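DR hemagglutinin structural subunit (Escherichia coli, PDB 1USQ) forms the fimbrial adhesin that binds the Dr blood group antigen and mediates adherence of uropathogenic bacteria to the upper urinary tract. Local coordinates at residues 47-52 and 124-129; 93-98 and 120-125. The protein carries 3 engineered substitutions. All coordinates share one frame; numbering follows the deposited sequence.

Interaction 1 of 2, residues 47-52 and 124-129; sequences DAAPIG and IYVDGQ. With CLM (chloramphenicol), chain K.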
# COMPACT_ATOMS: atom_id res chain seq x y z
N ASP A 47 -6.34 -24.06 17.06
CA ASP A 47 -6.36 -24.95 15.90
C ASP A 47 -7.61 -24.75 15.07
O ASP A 47 -8.70 -24.68 15.61
CB ASP A 47 -6.23 -26.41 16.34
CG ASP A 47 -5.96 -27.33 15.17
OD1 ASP A 47 -5.33 -26.87 14.18
OD2 ASP A 47 -6.45 -28.47 15.19
N ALA A 48 -7.42 -24.63 13.75
CA ALA A 48 -8.53 -24.42 12.80
C ALA A 48 -9.19 -23.03 12.84
O ALA A 48 -10.17 -22.79 12.17
CB ALA A 48 -9.58 -25.52 12.92
N ALA A 49 -8.64 -22.12 13.64
CA ALA A 49 -9.19 -20.77 13.69
C ALA A 49 -9.11 -20.12 12.30
O ALA A 49 -8.07 -20.14 11.65
CB ALA A 49 -8.43 -19.91 14.72
N PRO A 50 -10.22 -19.57 11.83
CA PRO A 50 -10.24 -18.91 10.53
C PRO A 50 -9.43 -17.61 10.59
O PRO A 50 -9.54 -16.82 11.55
CB PRO A 50 -11.73 -18.59 10.32
CG PRO A 50 -12.33 -18.61 11.70
CD PRO A 50 -11.57 -19.67 12.43
N ILE A 51 -8.57 -17.40 9.60
CA ILE A 51 -7.85 -16.14 9.49
C ILE A 51 -8.60 -15.24 8.53
O ILE A 51 -8.83 -14.06 8.82
CB ILE A 51 -6.37 -16.32 9.05
CG1 ILE A 51 -5.58 -16.97 10.19
CG2 ILE A 51 -5.74 -14.96 8.73
CD1 ILE A 51 -4.23 -17.49 9.77
N GLY A 52 -9.09 -15.81 7.44
CA GLY A 52 -9.92 -15.04 6.51
C GLY A 52 -10.04 -15.73 5.17
O GLY A 52 -9.29 -16.64 4.87
N ILE A 124 -8.34 -19.58 4.80
CA ILE A 124 -7.03 -19.68 5.44
C ILE A 124 -7.30 -19.90 6.92
O ILE A 124 -7.99 -19.10 7.55
CB ILE A 124 -6.21 -18.38 5.28
CG1 ILE A 124 -6.08 -18.00 3.79
CG2 ILE A 124 -4.82 -18.57 5.88
CD1 ILE A 124 -5.44 -19.10 2.90
N TYR A 125 -6.79 -21.01 7.44
CA TYR A 125 -7.03 -21.42 8.82
C TYR A 125 -5.73 -21.69 9.58
O TYR A 125 -4.81 -22.31 9.04
CB TYR A 125 -7.87 -22.70 8.84
CG TYR A 125 -9.16 -22.60 8.06
CD1 TYR A 125 -10.34 -22.21 8.69
CD2 TYR A 125 -9.21 -22.91 6.70
CE1 TYR A 125 -11.53 -22.09 7.96
CE2 TYR A 125 -10.38 -22.79 5.97
CZ TYR A 125 -11.54 -22.40 6.61
OH TYR A 125 -12.70 -22.28 5.88
N VAL A 126 -5.72 -21.36 10.86
CA VAL A 126 -4.57 -21.69 11.71
C VAL A 126 -4.38 -23.22 11.75
O VAL A 126 -5.34 -23.96 11.93
CB VAL A 126 -4.74 -21.14 13.15
CG1 VAL A 126 -3.66 -21.72 14.09
CG2 VAL A 126 -4.71 -19.60 13.15
N ASP A 127 -3.15 -23.68 11.50
CA ASP A 127 -2.84 -25.12 11.49
C ASP A 127 -2.08 -25.50 12.77
O ASP A 127 -0.87 -25.30 12.86
CB ASP A 127 -2.00 -25.48 10.26
CG ASP A 127 -1.61 -26.97 10.20
OD1 ASP A 127 -2.23 -27.78 10.90
OD2 ASP A 127 -0.71 -27.32 9.41
N GLY A 128 -2.81 -26.03 13.75
CA GLY A 128 -2.22 -26.38 15.04
C GLY A 128 -2.26 -25.13 15.92
O GLY A 128 -2.04 -24.02 15.44
N GLN A 129 -2.60 -25.29 17.20
CA GLN A 129 -2.67 -24.13 18.10
C GLN A 129 -1.29 -23.48 18.17
O GLN A 129 -0.26 -24.16 18.32
CB GLN A 129 -3.14 -24.54 19.51
CG GLN A 129 -2.05 -25.20 20.38
CD GLN A 129 -1.17 -24.19 21.08
OE1 GLN A 129 -1.51 -23.01 21.17
NE2 GLN A 129 -0.03 -24.64 21.57
C1 CLM K . -12.96 -18.69 6.31
CL1 CLM K . -11.20 -18.68 6.63
CL2 CLM K . -13.27 -18.73 4.55
C2 CLM K . -13.55 -17.37 6.96
O2 CLM K . -12.83 -16.37 7.13
N2 CLM K . -14.74 -17.50 7.42
C3 CLM K . -15.90 -16.99 8.17
C4 CLM K . -15.95 -17.62 9.57
O4 CLM K . -15.05 -16.96 10.50
C5 CLM K . -17.19 -17.18 7.36
O5 CLM K . -17.43 -18.59 7.30
C6 CLM K . -17.06 -16.56 5.98
C7 CLM K . -16.71 -15.21 5.86
C8 CLM K . -16.61 -14.63 4.57
C9 CLM K . -16.90 -15.46 3.48
N9 CLM K . -16.82 -14.86 2.11
O9A CLM K . -17.12 -15.62 1.18
O9B CLM K . -16.47 -13.71 1.99
C10 CLM K . -17.24 -16.77 3.60
C11 CLM K . -17.32 -17.35 4.86
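The carbonyl oxygen of Ile124 is gripped by two successive amides: Ile51 N gives it a short, nearly straight bond (2.7 Å, 168° at the hydrogen), and Gly52 N adds a weak one at 3.5 Å. Two residues of strand 50-52 thus face one of the antiparallel strand 124-126, a classic beta bulge at which the register shifts by one. Gly52 O closes the bulge by accepting Ile124 N, and the backbone angles of Gly52 suit glycine alone. Ahead of the bulge, Ala49 O takes the amide of Val126 and also receives a CA-H from Tyr125. Ala48 N returns a bond to Val126 O. The turn beyond is held by a side chain: Asp47 carries CG anti to its own N (chi1 -168°), which brings OD1 to Gly128 N at 2.7 Å, the amide approaching from above the carboxylate plane.

On the buried side, Ile51 CD1 reaches Val126 CG2 (4.0 Å) and Ile124 CG2, its chain running roughly square to that of Val126; Val93 and Thr21 add to this apolar cluster. On the other side, the Tyr125 ring has Ala48 O at its edge, and Pro50 CB nears its CD1 (4.2 Å). Chloramphenicol sits beside this pair, its CL1 over one ring face, toward the rim. Pro50 CG approaches the drug's O4, while Gly52 CA comes within 3.3 Å of its O2. Of the two segments, 47-52 lies in the region predicted to bind the receptor. Pro50, Gly52, Ile124 O and the Tyr125 ring line one side of the drug. Ile124 O, already holding two amides, also faces CL1 at 3.4 Å, nearly in line with the C1-CL1 bond, an approach that may add a weak attraction through the chlorine.

Interaction 2 of 2, residues 93-98 and 120-125; sequences VNIRPT and GIIGIY. With CLM (chloramphenicol), chain K.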
# COMPACT_ATOMS: atom_id res chain seq x y z
N VAL A 93 -0.47 -22.34 8.50
CA VAL A 93 -1.88 -22.36 8.14
C VAL A 93 -2.21 -23.51 7.21
O VAL A 93 -1.33 -24.09 6.57
CB VAL A 93 -2.33 -21.04 7.45
CG1 VAL A 93 -2.17 -19.88 8.40
CG2 VAL A 93 -1.51 -20.79 6.16
N ASN A 94 -3.51 -23.81 7.15
CA ASN A 94 -4.06 -24.73 6.19
C ASN A 94 -4.86 -23.88 5.21
O ASN A 94 -5.48 -22.88 5.60
CB ASN A 94 -4.98 -25.74 6.87
CG ASN A 94 -4.23 -26.93 7.44
OD1 ASN A 94 -3.39 -27.53 6.77
ND2 ASN A 94 -4.53 -27.28 8.68
N ILE A 95 -4.81 -24.26 3.95
CA ILE A 95 -5.51 -23.58 2.87
C ILE A 95 -6.51 -24.58 2.28
O ILE A 95 -6.15 -25.71 1.92
CB ILE A 95 -4.50 -23.17 1.77
CG1 ILE A 95 -3.51 -22.14 2.32
CG2 ILE A 95 -5.22 -22.66 0.54
CD1 ILE A 95 -2.34 -21.85 1.41
N ARG A 96 -7.78 -24.20 2.26
CA ARG A 96 -8.84 -25.13 1.86
C ARG A 96 -10.03 -24.40 1.21
O ARG A 96 -10.57 -23.47 1.80
CB ARG A 96 -9.32 -25.90 3.12
CG ARG A 96 -10.49 -26.85 2.88
CD ARG A 96 -10.82 -27.65 4.13
NE ARG A 96 -11.71 -26.93 5.02
CZ ARG A 96 -11.36 -26.48 6.23
NH1 ARG A 96 -10.13 -26.69 6.68
NH2 ARG A 96 -12.24 -25.82 6.97
N PRO A 97 -10.45 -24.85 0.02
CA PRO A 97 -11.61 -24.25 -0.63
C PRO A 97 -12.83 -24.56 0.22
O PRO A 97 -12.89 -25.60 0.89
CB PRO A 97 -11.67 -24.99 -1.97
CG PRO A 97 -11.10 -26.34 -1.66
CD PRO A 97 -9.95 -26.02 -0.73
N THR A 98 -13.75 -23.61 0.30
CA THR A 98 -14.94 -23.80 1.13
C THR A 98 -15.89 -24.83 0.52
O THR A 98 -16.76 -25.38 1.22
CB THR A 98 -15.70 -22.47 1.35
OG1 THR A 98 -16.10 -21.93 0.09
CG2 THR A 98 -14.81 -21.46 2.09
N GLY A 120 -14.38 -19.44 -6.55
CA GLY A 120 -14.74 -19.92 -5.23
C GLY A 120 -13.97 -19.18 -4.16
O GLY A 120 -13.25 -18.23 -4.44
N ILE A 121 -14.16 -19.62 -2.92
CA ILE A 121 -13.50 -19.04 -1.77
C ILE A 121 -12.49 -20.04 -1.24
O ILE A 121 -12.81 -21.21 -1.08
CB ILE A 121 -14.52 -18.79 -0.64
CG1 ILE A 121 -15.58 -17.75 -1.06
CG2 ILE A 121 -13.79 -18.37 0.65
CD1 ILE A 121 -14.99 -16.42 -1.52
N ILE A 122 -11.28 -19.57 -0.98
CA ILE A 122 -10.25 -20.39 -0.36
C ILE A 122 -10.11 -19.87 1.06
O ILE A 122 -9.85 -18.70 1.27
CB ILE A 122 -8.90 -20.24 -1.08
CG1 ILE A 122 -9.00 -20.76 -2.53
CG2 ILE A 122 -7.78 -20.97 -0.30
CD1 ILE A 122 -8.89 -22.29 -2.65
N GLY A 123 -10.33 -20.73 2.04
CA GLY A 123 -10.19 -20.31 3.42
C GLY A 123 -8.77 -20.50 3.95
O GLY A 123 -8.09 -21.46 3.59
N ILE A 124 -8.34 -19.58 4.80
CA ILE A 124 -7.03 -19.68 5.44
C ILE A 124 -7.30 -19.90 6.92
O ILE A 124 -7.99 -19.10 7.55
CB ILE A 124 -6.21 -18.38 5.28
CG1 ILE A 124 -6.08 -18.00 3.79
CG2 ILE A 124 -4.82 -18.57 5.88
CD1 ILE A 124 -5.44 -19.10 2.90
N TYR A 125 -6.79 -21.01 7.44
CA TYR A 125 -7.03 -21.42 8.82
C TYR A 125 -5.73 -21.69 9.58
O TYR A 125 -4.81 -22.31 9.04
CB TYR A 125 -7.87 -22.70 8.84
CG TYR A 125 -9.16 -22.60 8.06
CD1 TYR A 125 -10.34 -22.21 8.69
CD2 TYR A 125 -9.21 -22.91 6.70
CE1 TYR A 125 -11.53 -22.09 7.96
CE2 TYR A 125 -10.38 -22.79 5.97
CZ TYR A 125 -11.54 -22.40 6.61
OH TYR A 125 -12.70 -22.28 5.88
C1 CLM K . -12.96 -18.69 6.31
CL1 CLM K . -11.20 -18.68 6.63
CL2 CLM K . -13.27 -18.73 4.55
C2 CLM K . -13.55 -17.37 6.96
O2 CLM K . -12.83 -16.37 7.13
N2 CLM K . -14.74 -17.50 7.42
C3 CLM K . -15.90 -16.99 8.17
C4 CLM K . -15.95 -17.62 9.57
O4 CLM K . -15.05 -16.96 10.50
C5 CLM K . -17.19 -17.18 7.36
O5 CLM K . -17.43 -18.59 7.30
C6 CLM K . -17.06 -16.56 5.98
C7 CLM K . -16.71 -15.21 5.86
C8 CLM K . -16.61 -14.63 4.57
C9 CLM K . -16.90 -15.46 3.48
N9 CLM K . -16.82 -14.86 2.11
O9A CLM K . -17.12 -15.62 1.18
O9B CLM K . -16.47 -13.71 1.99
C10 CLM K . -17.24 -16.77 3.60
C11 CLM K . -17.32 -17.35 4.86
O HOH W 1 -12.69 -23.64 3.76
O HOH W 2 -15.53 -22.36 -2.67
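Ile121 opens the pairing: its carbonyl oxygen accepts Thr98 N at 2.9 Å, its CG2 meets Thr98 CG2, and CG1 and CD1 turn to the nitro oxygen O9A of chloramphenicol. Water 2 joins Ile121 N to Thr98 OG1. Ile122 points to the opposite side of the sheet, where CD1 packs on Pro97 CB (3.9 Å) and Phe110 adds a further hydrophobic surface. Gly123 exchanges two backbone bonds with Arg96; its bare CA lies 3.6 Å from the drug's CL2, with Tyr125 OH close by. Ile124 sends CD1 alongside Ile95 CG1, the two chains pointing the same way, while its CG2 rests on Val93 CB. Tyr125 pairs with Asn94 through both backbone bonds. Arg96 extends from its backbone, then bends at chi3 (85°), laying its guanidinium nearly flat on the ring, planes 13° apart. CZ stands 4.2 Å from the ring centroid in a cation-pi stack, on the face opposite the chlorine. Water 1 bridges Tyr125 OH and Arg96 O. The ring is thus sandwiched between cation and ligand, in a regular antiparallel strand pair of the immunoglobulin-like sandwich found in fimbrial adhesin subunits.

In the fold
From the N terminus, the chain first passes 47-52, entering strand 50-59, then runs through strand 90-97 before reaching strand 119-126. Interaction 1 closes the long loop, with 71 residues between its segments. Interaction 2 closes a shorter one of 21 residues, and its first segment lies within the longer span; both end on strand 119-126 and share Ile124 and Tyr125. That strand is consequently central, flanked by 50-59 and 90-97 as antiparallel neighbours. The contacts also touch directly, Ile51 CD1 meeting Val93 CG1 and Asp127 packing against Asn94. Strands 50-59 and 119-126 carry most of the chloramphenicol contact; strand 90-97 backs it through Arg96 on the far face of Tyr125.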